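PDB 6HV6: toxin PAU_02230 from Photorhabdus asymbiotica subsp. asymbiotica ATCC 43949, which is a bacterial toxin, modelled here as a single chain of mixed helices and strands, with a six-stranded antiparallel sheet among many helices. Local coordinates for residues A[186-191]-A[308-312]; A[68-73]-A[223-227]; A[89-93]-A[136-140]. The protein carries 1 engineered substitution. All coordinates share one frame; numbering follows the deposited sequence.

Contact 1 (A[186-191]-A[308-312]). With EDO (1,2-ethanediol), chain G.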
loop_
_atom_site.group_PDB
_atom_site.type_symbol
_atom_site.label_atom_id
_atom_site.label_comp_id
_atom_site.label_asym_id
_atom_site.label_seq_id
_atom_site.Cartn_x
_atom_site.Cartn_y
_atom_site.Cartn_z
ATOM N N THR A 186 -3.227 -7.004 4.639
ATOM C CA THR A 186 -2.124 -7.065 3.669
ATOM C C THR A 186 -1.872 -5.654 3.140
ATOM O O THR A 186 -2.180 -5.337 1.989
ATOM C CB THR A 186 -2.440 -8.021 2.512
ATOM O OG1 THR A 186 -3.648 -7.602 1.867
ATOM C CG2 THR A 186 -2.587 -9.451 2.976
ATOM N N PRO A 187 -1.342 -4.767 3.985
ATOM C CA PRO A 187 -1.181 -3.358 3.581
ATOM C C PRO A 187 -0.097 -3.238 2.521
ATOM O O PRO A 187 1.055 -3.612 2.760
ATOM C CB PRO A 187 -0.769 -2.656 4.889
ATOM C CG PRO A 187 -1.030 -3.639 5.986
ATOM C CD PRO A 187 -0.924 -5.005 5.375
ATOM N N GLN A 188 -0.450 -2.708 1.343
ATOM C CA GLN A 188 0.527 -2.777 0.245
ATOM C C GLN A 188 1.734 -1.886 0.513
ATOM O O GLN A 188 2.833 -2.173 0.016
ATOM C CB GLN A 188 -0.102 -2.422 -1.106
ATOM C CG GLN A 188 -0.594 -0.984 -1.210
ATOM C CD GLN A 188 -0.940 -0.557 -2.637
ATOM O OE1 GLN A 188 -0.585 -1.231 -3.607
ATOM N NE2 GLN A 188 -1.617 0.582 -2.766
ATOM N N ASN A 189 1.572 -0.820 1.306
ATOM C CA ASN A 189 2.734 0.013 1.627
ATOM C C ASN A 189 3.787 -0.752 2.408
ATOM O O ASN A 189 4.974 -0.400 2.353
ATOM C CB ASN A 189 2.291 1.261 2.382
ATOM C CG ASN A 189 1.640 2.259 1.466
ATOM O OD1 ASN A 189 1.792 2.163 0.243
ATOM N ND2 ASN A 189 0.921 3.223 2.029
ATOM N N LEU A 190 3.387 -1.796 3.121
ATOM C CA LEU A 190 4.374 -2.631 3.786
ATOM C C LEU A 190 5.166 -3.449 2.775
ATOM O O LEU A 190 6.397 -3.447 2.791
ATOM C CB LEU A 190 3.686 -3.552 4.790
ATOM C CG LEU A 190 3.279 -2.905 6.116
ATOM C CD1 LEU A 190 2.692 -3.955 7.039
ATOM C CD2 LEU A 190 4.493 -2.255 6.745
ATOM N N TYR A 191 4.482 -4.164 1.888
ATOM C CA TYR A 191 5.206 -5.117 1.059
ATOM C C TYR A 191 5.667 -4.542 -0.272
ATOM O O TYR A 191 6.469 -5.192 -0.952
ATOM C CB TYR A 191 4.374 -6.390 0.824
ATOM C CG TYR A 191 3.058 -6.227 0.109
ATOM C CD1 TYR A 191 1.856 -6.323 0.801
ATOM C CD2 TYR A 191 3.004 -6.013 -1.265
ATOM C CE1 TYR A 191 0.653 -6.199 0.159
ATOM C CE2 TYR A 191 1.800 -5.878 -1.913
ATOM C CZ TYR A 191 0.631 -5.972 -1.191
ATOM O OH TYR A 191 -0.574 -5.836 -1.816
ATOM N N TYR A 308 -12.155 -5.441 -0.251
ATOM C CA TYR A 308 -10.696 -5.497 -0.348
ATOM C C TYR A 308 -10.177 -4.100 -0.661
ATOM O O TYR A 308 -10.429 -3.570 -1.751
ATOM C CB TYR A 308 -10.240 -6.479 -1.427
ATOM C CG TYR A 308 -8.734 -6.461 -1.717
ATOM C CD1 TYR A 308 -7.805 -6.342 -0.693
ATOM C CD2 TYR A 308 -8.253 -6.574 -3.011
ATOM C CE1 TYR A 308 -6.437 -6.348 -0.945
ATOM C CE2 TYR A 308 -6.878 -6.569 -3.267
ATOM C CZ TYR A 308 -5.994 -6.456 -2.235
ATOM O OH TYR A 308 -4.650 -6.451 -2.495
ATOM N N ASP A 309 -9.479 -3.494 0.303
ATOM C CA ASP A 309 -8.731 -2.264 0.052
ATOM C C ASP A 309 -7.255 -2.613 0.007
ATOM O O ASP A 309 -6.671 -2.929 1.057
ATOM C CB ASP A 309 -8.994 -1.215 1.130
ATOM C CG ASP A 309 -8.286 0.116 0.859
ATOM O OD1 ASP A 309 -7.431 0.197 -0.038
ATOM O OD2 ASP A 309 -8.616 1.102 1.548
ATOM N N PRO A 310 -6.622 -2.577 -1.170
ATOM C CA PRO A 310 -5.182 -2.887 -1.261
ATOM C C PRO A 310 -4.302 -2.145 -0.276
ATOM O O PRO A 310 -3.228 -2.650 0.059
ATOM C CB PRO A 310 -4.851 -2.490 -2.704
ATOM C CG PRO A 310 -6.119 -2.832 -3.454
ATOM C CD PRO A 310 -7.226 -2.381 -2.503
ATOM N N ASN A 311 -4.717 -0.958 0.196
ATOM C CA ASN A 311 -3.911 -0.240 1.180
ATOM C C ASN A 311 -3.918 -0.920 2.541
ATOM O O ASN A 311 -3.009 -0.676 3.340
ATOM C CB ASN A 311 -4.410 1.204 1.339
ATOM C CG ASN A 311 -3.900 2.116 0.250
ATOM O OD1 ASN A 311 -2.866 1.852 -0.354
ATOM N ND2 ASN A 311 -4.628 3.200 -0.013
ATOM N N TYR A 312 -4.912 -1.771 2.814
ATOM C CA TYR A 312 -5.080 -2.347 4.147
ATOM C C TYR A 312 -5.233 -3.864 4.147
ATOM O O TYR A 312 -4.503 -4.565 4.856
ATOM C CB TYR A 312 -6.292 -1.726 4.827
ATOM C CG TYR A 312 -6.156 -0.256 5.082
ATOM C CD1 TYR A 312 -5.423 0.214 6.168
ATOM C CD2 TYR A 312 -6.767 0.674 4.240
ATOM C CE1 TYR A 312 -5.310 1.563 6.408
ATOM C CE2 TYR A 312 -6.654 2.025 4.477
ATOM C CZ TYR A 312 -5.922 2.464 5.562
ATOM O OH TYR A 312 -5.813 3.814 5.821
HETATM C C1 EDO G . -4.453 6.310 -2.499
HETATM O O1 EDO G . -3.627 5.271 -1.965
HETATM C C2 EDO G . -5.330 6.873 -1.390
HETATM O O2 EDO G . -4.495 7.453 -0.381
HETATM O O HOH W 1 -3.071 -5.416 -0.624
HETATM O O HOH W 2 -0.758 0.321 2.649
#

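Contact 2 (A[68-73]-A[223-227])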
loop_
_atom_site.group_PDB
_atom_site.type_symbol
_atom_site.label_atom_id
_atom_site.label_comp_id
_atom_site.label_asym_id
_atom_site.label_seq_id
_atom_site.Cartn_x
_atom_site.Cartn_y
_atom_site.Cartn_z
ATOM N N ILE A 68 1.622 -8.469 11.557
ATOM C CA ILE A 68 0.746 -8.351 10.393
ATOM C C ILE A 68 0.983 -9.586 9.530
ATOM O O ILE A 68 1.997 -9.678 8.825
ATOM C CB ILE A 68 1.008 -7.075 9.585
ATOM C CG1 ILE A 68 0.841 -5.827 10.450
ATOM C CG2 ILE A 68 0.073 -7.031 8.387
ATOM C CD1 ILE A 68 -0.579 -5.554 10.835
ATOM N N SER A 69 0.047 -10.533 9.580
ATOM C CA SER A 69 0.058 -11.720 8.720
ATOM C C SER A 69 1.385 -12.467 8.801
ATOM O O SER A 69 1.985 -12.848 7.794
ATOM C CB SER A 69 -0.288 -11.345 7.281
ATOM O OG SER A 69 -1.638 -10.885 7.212
ATOM N N GLY A 70 1.841 -12.685 10.029
ATOM C CA GLY A 70 3.045 -13.441 10.278
ATOM C C GLY A 70 4.308 -12.617 10.406
ATOM O O GLY A 70 5.326 -13.148 10.866
ATOM N N TYR A 71 4.278 -11.341 10.031
ATOM C CA TYR A 71 5.454 -10.481 10.093
ATOM C C TYR A 71 5.378 -9.580 11.316
ATOM O O TYR A 71 4.376 -8.890 11.520
ATOM C CB TYR A 71 5.585 -9.637 8.826
ATOM C CG TYR A 71 5.911 -10.472 7.608
ATOM C CD1 TYR A 71 7.229 -10.760 7.276
ATOM C CD2 TYR A 71 4.905 -11.000 6.817
ATOM C CE1 TYR A 71 7.535 -11.529 6.172
ATOM C CE2 TYR A 71 5.202 -11.776 5.707
ATOM C CZ TYR A 71 6.522 -12.033 5.390
ATOM O OH TYR A 71 6.832 -12.806 4.293
ATOM N N LYS A 72 6.445 -9.583 12.112
ATOM C CA LYS A 72 6.514 -8.787 13.329
ATOM C C LYS A 72 7.116 -7.424 13.021
ATOM O O LYS A 72 8.152 -7.331 12.357
ATOM C CB LYS A 72 7.349 -9.501 14.393
ATOM C CG LYS A 72 6.864 -10.908 14.708
ATOM C CD LYS A 72 7.085 -11.283 16.174
ATOM C CE LYS A 72 8.558 -11.342 16.540
ATOM N NZ LYS A 72 8.753 -11.572 18.005
ATOM N N PHE A 73 6.462 -6.371 13.495
ATOM C CA PHE A 73 6.977 -5.016 13.366
ATOM C C PHE A 73 7.182 -4.459 14.762
ATOM O O PHE A 73 6.237 -4.408 15.557
ATOM C CB PHE A 73 6.037 -4.142 12.540
ATOM C CG PHE A 73 5.848 -4.655 11.155
ATOM C CD1 PHE A 73 4.920 -5.649 10.892
ATOM C CD2 PHE A 73 6.646 -4.201 10.125
ATOM C CE1 PHE A 73 4.758 -6.144 9.622
ATOM C CE2 PHE A 73 6.490 -4.703 8.842
ATOM C CZ PHE A 73 5.541 -5.678 8.598
ATOM N N MET A 223 1.701 -10.418 0.866
ATOM C CA MET A 223 2.457 -10.004 2.041
ATOM C C MET A 223 3.879 -10.564 2.010
ATOM O O MET A 223 4.820 -9.906 2.468
ATOM C CB MET A 223 1.703 -10.447 3.297
ATOM C CG MET A 223 2.099 -9.731 4.546
ATOM S SD MET A 223 1.857 -7.933 4.498
ATOM C CE MET A 223 2.885 -7.536 5.909
ATOM N N GLY A 224 4.072 -11.755 1.437
ATOM C CA GLY A 224 5.415 -12.314 1.355
ATOM C C GLY A 224 6.380 -11.491 0.521
ATOM O O GLY A 224 7.601 -11.612 0.691
ATOM N N ILE A 225 5.869 -10.636 -0.368
ATOM C CA ILE A 225 6.750 -9.720 -1.098
ATOM C C ILE A 225 7.548 -8.844 -0.136
ATOM O O ILE A 225 8.655 -8.388 -0.471
ATOM C CB ILE A 225 5.929 -8.878 -2.094
ATOM C CG1 ILE A 225 5.232 -9.798 -3.104
ATOM C CG2 ILE A 225 6.802 -7.881 -2.830
ATOM C CD1 ILE A 225 4.344 -9.061 -4.107
ATOM N N TYR A 226 7.020 -8.611 1.078
ATOM C CA TYR A 226 7.781 -7.907 2.109
ATOM C C TYR A 226 9.154 -8.532 2.319
ATOM O O TYR A 226 10.122 -7.825 2.614
ATOM C CB TYR A 226 6.998 -7.887 3.432
ATOM C CG TYR A 226 7.718 -7.149 4.544
ATOM C CD1 TYR A 226 7.840 -5.761 4.522
ATOM C CD2 TYR A 226 8.276 -7.837 5.610
ATOM C CE1 TYR A 226 8.514 -5.079 5.526
ATOM C CE2 TYR A 226 8.951 -7.158 6.628
ATOM C CZ TYR A 226 9.060 -5.782 6.579
ATOM O OH TYR A 226 9.727 -5.112 7.582
ATOM N N SER A 227 9.264 -9.843 2.141
ATOM C CA SER A 227 10.525 -10.555 2.306
ATOM C C SER A 227 11.461 -10.454 1.107
ATOM O O SER A 227 12.575 -10.992 1.181
ATOM C CB SER A 227 10.246 -12.029 2.587
ATOM O OG SER A 227 9.829 -12.209 3.926
HETATM O O HOH W 3 9.354 -7.564 9.886
#

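Contact 3 (A[89-93]-A[136-140])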
loop_
_atom_site.group_PDB
_atom_site.type_symbol
_atom_site.label_atom_id
_atom_site.label_comp_id
_atom_site.label_asym_id
_atom_site.label_seq_id
_atom_site.Cartn_x
_atom_site.Cartn_y
_atom_site.Cartn_z
ATOM N N MET A 89 11.893 18.851 6.734
ATOM C CA MET A 89 13.116 19.323 6.092
ATOM C C MET A 89 13.493 18.440 4.911
ATOM O O MET A 89 13.982 18.932 3.890
ATOM C CB MET A 89 14.263 19.359 7.114
ATOM C CG MET A 89 14.046 20.362 8.226
ATOM S SD MET A 89 15.415 20.420 9.409
ATOM C CE MET A 89 16.817 20.338 8.292
ATOM N N ALA A 90 13.275 17.129 5.033
ATOM C CA ALA A 90 13.668 16.222 3.962
ATOM C C ALA A 90 12.921 16.529 2.678
ATOM O O ALA A 90 13.475 16.364 1.583
ATOM C CB ALA A 90 13.436 14.772 4.382
ATOM N N LEU A 91 11.675 16.993 2.792
ATOM C CA LEU A 91 10.908 17.402 1.620
ATOM C C LEU A 91 11.526 18.613 0.928
ATOM O O LEU A 91 11.421 18.743 -0.296
ATOM C CB LEU A 91 9.470 17.711 2.028
ATOM C CG LEU A 91 8.682 16.569 2.671
ATOM C CD1 LEU A 91 7.296 17.056 3.065
ATOM C CD2 LEU A 91 8.585 15.374 1.727
ATOM N N ASP A 92 12.171 19.506 1.680
ATOM C CA ASP A 92 12.829 20.650 1.058
ATOM C C ASP A 92 14.128 20.263 0.364
ATOM O O ASP A 92 14.527 20.923 -0.602
ATOM C CB ASP A 92 13.122 21.728 2.097
ATOM C CG ASP A 92 11.864 22.385 2.630
ATOM O OD1 ASP A 92 10.845 22.404 1.905
ATOM O OD2 ASP A 92 11.899 22.885 3.775
ATOM N N TYR A 93 14.810 19.225 0.849
ATOM C CA TYR A 93 16.065 18.803 0.247
ATOM C C TYR A 93 15.881 17.806 -0.891
ATOM O O TYR A 93 16.862 17.486 -1.568
ATOM C CB TYR A 93 16.990 18.218 1.316
ATOM C CG TYR A 93 17.665 19.272 2.169
ATOM C CD1 TYR A 93 18.788 19.947 1.711
ATOM C CD2 TYR A 93 17.181 19.585 3.436
ATOM C CE1 TYR A 93 19.414 20.910 2.489
ATOM C CE2 TYR A 93 17.793 20.546 4.222
ATOM C CZ TYR A 93 18.909 21.207 3.745
ATOM O OH TYR A 93 19.525 22.161 4.519
ATOM N N ARG A 136 21.156 16.048 15.000
ATOM C CA ARG A 136 22.186 16.637 14.150
ATOM C C ARG A 136 21.620 17.000 12.779
ATOM O O ARG A 136 21.943 18.057 12.224
ATOM C CB ARG A 136 23.367 15.671 14.006
ATOM C CG ARG A 136 23.998 15.282 15.346
ATOM C CD ARG A 136 24.610 16.504 16.040
ATOM N NE ARG A 136 25.795 16.928 15.306
ATOM C CZ ARG A 136 25.990 18.153 14.826
ATOM N NH1 ARG A 136 25.089 19.097 15.033
ATOM N NH2 ARG A 136 27.100 18.430 14.152
ATOM N N TYR A 137 20.745 16.159 12.241
ATOM C CA TYR A 137 20.147 16.458 10.942
ATOM C C TYR A 137 19.401 17.782 10.990
ATOM O O TYR A 137 19.545 18.628 10.099
ATOM C CB TYR A 137 19.202 15.331 10.540
ATOM C CG TYR A 137 18.534 15.502 9.187
ATOM C CD1 TYR A 137 17.468 16.389 9.006
ATOM C CD2 TYR A 137 18.944 14.740 8.102
ATOM C CE1 TYR A 137 16.846 16.516 7.759
ATOM C CE2 TYR A 137 18.340 14.866 6.869
ATOM C CZ TYR A 137 17.299 15.749 6.696
ATOM O OH TYR A 137 16.715 15.844 5.440
ATOM N N ILE A 138 18.584 17.979 12.029
ATOM C CA ILE A 138 17.761 19.178 12.076
ATOM C C ILE A 138 18.532 20.390 12.566
ATOM O O ILE A 138 18.014 21.506 12.476
ATOM C CB ILE A 138 16.503 18.951 12.936
ATOM C CG1 ILE A 138 16.847 18.722 14.398
ATOM C CG2 ILE A 138 15.722 17.750 12.417
ATOM C CD1 ILE A 138 15.617 18.454 15.244
ATOM N N SER A 139 19.756 20.210 13.059
ATOM C CA SER A 139 20.524 21.341 13.565
ATOM C C SER A 139 21.023 22.193 12.403
ATOM O O SER A 139 21.357 21.666 11.340
ATOM C CB SER A 139 21.717 20.861 14.394
ATOM O OG SER A 139 22.556 21.950 14.769
ATOM N N PRO A 140 21.117 23.513 12.583
ATOM C CA PRO A 140 21.599 24.355 11.485
ATOM C C PRO A 140 23.102 24.293 11.277
ATOM O O PRO A 140 23.586 24.833 10.274
ATOM C CB PRO A 140 21.154 25.765 11.899
ATOM C CG PRO A 140 21.074 25.712 13.363
ATOM C CD PRO A 140 20.664 24.310 13.734
#

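Contact 1 (A[186-191]-A[308-312])
Gln188 and Asn311 meet through their side-chain amides, Gln188 NE2 giving Asn311 OD1 a nearly straight hydrogen bond of 3.0 Å (165° at the hydrogen). The acceptor lies close to the plane of the Gln188 amide, but the donor is tilted 33° from the carbonyl plane of Asn311. Two backbone bonds run alongside: Gln188 N donates to Pro310 O at 3.1 Å and Thr186 N to Tyr312 O at 2.8 Å, while Pro187 CA makes a CH···O contact with Asn311 O. With CG of Gln188 between its own N and carbonyl carbon (chi1 65°), the base of the side chain passes Pro310 O before the extended remainder reaches Asn311.

Thr186 O and Pro310 O, two acceptors only 3.5 Å apart, are bridged by a water that donates to both and also bonds the Tyr191 and Tyr308 hydroxyls. A second water joins Asn189 N to Asn311 O. Behind this layer, Asp309 OD1 accepts from Asn311 N in an Asx turn and also bonds His289, Asn311 ND2 bonds Tyr334 and an ethanediol molecule, Ser197 OG bonds Gln188 NE2, and Glu198 N bonds Gln188 OE1.

The buried junction ties the start of helix 188-191 to the chain leaving strand 304-309; helix 199-211 covers Tyr308 and Pro310, and helix 144-176 covers Pro187 and Leu190.

Contact 2 (A[68-73]-A[223-227])
This is a partly buried contact between a beta-hairpin and a helix: the hairpin of strands 65-68 and 71-74, whose type I' turn runs from Ile68 to Tyr71, lies against the C-terminal part of helix 215-224 and the chain beyond. Tyr71, Phe73 and Tyr226 form an aromatic cluster at its centre, with Met223 beside them.

Tyr226 turns an edge to the face of Tyr71 in an offset edge-to-face pair, the planes at 76° and the ring centroids 5.3 Å apart; the closest carbons are Tyr71 CD1 and Tyr226 CD2, at 3.5 Å. Phe73 and Tyr226 point toward each other, with Phe73 CZ over one face of the Tyr226 ring, although the two planes meet obliquely at 57°. Met223 bends at chi2 (60°): its CG runs beside Tyr71 CD2 at 3.8 Å, and its CE reaches Ile68 CG2, also at 3.8 Å, and the edge of the Phe73 ring at CZ.

Around the contact, Ser69 OG bonds the backbone oxygen of Leu185, Phe73 packs on Ala163 and Ala167 of helix 144-176, and Leu190 touches both Phe73 and Met223. A water donates to Lys72 O and bonds Tyr226 OH only weakly.

At the outer end of the Tyr71 ring, the hydroxyl oxygen OH passes 3.3 Å from Gly224 CA and shares a 3.1 Å hydrogen bond with Ser227 OG, which lies at the ring edge near its plane.

Contact 3 (A[89-93]-A[136-140])
Helices 80-93 and 130-138 come together with their nearest CA atoms, those of Met89 and Ile138, 7.6 Å apart. The result is a small helix-helix contact near the protein surface, with no hydrogen bond between the two segments and the packing carried mainly by Met89 and Tyr137.

The two side chains run antiparallel, one alongside the other. Met89 CB meets the edge of the Tyr137 ring in its plane, 3.9 Å from CE1. Farther along, the methionine is bent at chi3 (42°), which turns CE back to the same CE1 atom at 3.9 Å and to Tyr137 O at 3.7 Å. Its sulfur instead faces Ile138, with SD 3.8 Å from CA, the methionine crossing the isoleucine at about a right angle. Ile138 also packs on Thr85 and Met86, one turn earlier on helix 80-93.

A chi1 of -179° points the Tyr137 ring away from its own N, toward helix 80-93. Tyr137 OH is hydrogen-bonded to Tyr110 OH, and Tyr110 also stacks on Tyr93. Helix 144-176 borders the pair through Lys147, whose NZ bonds Tyr137 O. At the far end of the ring, Tyr137 OH rests 3.4 Å from Ala90 CA and 3.6 Å from Ala90 CB.

How the contacts relate
Contacts 1 and 2 are neighbours, their centres 11 Å apart, and they touch directly: Leu190 CD1 lies 3.7 Å from Phe73 CZ, and Tyr191 CB lies 3.5 Å from Tyr226 N. Helix 188-191 is thus shared ground, facing the exit of strand 304-309 in contact 1 and the hairpin and helix 215-224 in contact 2. Their segments alternate along the chain, which interlocks the two closures. Contact 3 stands apart, its centre about 30 Å from that of contact 1 and 31 Å from that of contact 2; its helix 80-93 follows strand 71-74 in sequence. Helix 144-176 borders all three. Ethanediol molecules are bound at contact 1, on Asn311, and about 4 Å from the Tyr93 side chain in contact 3.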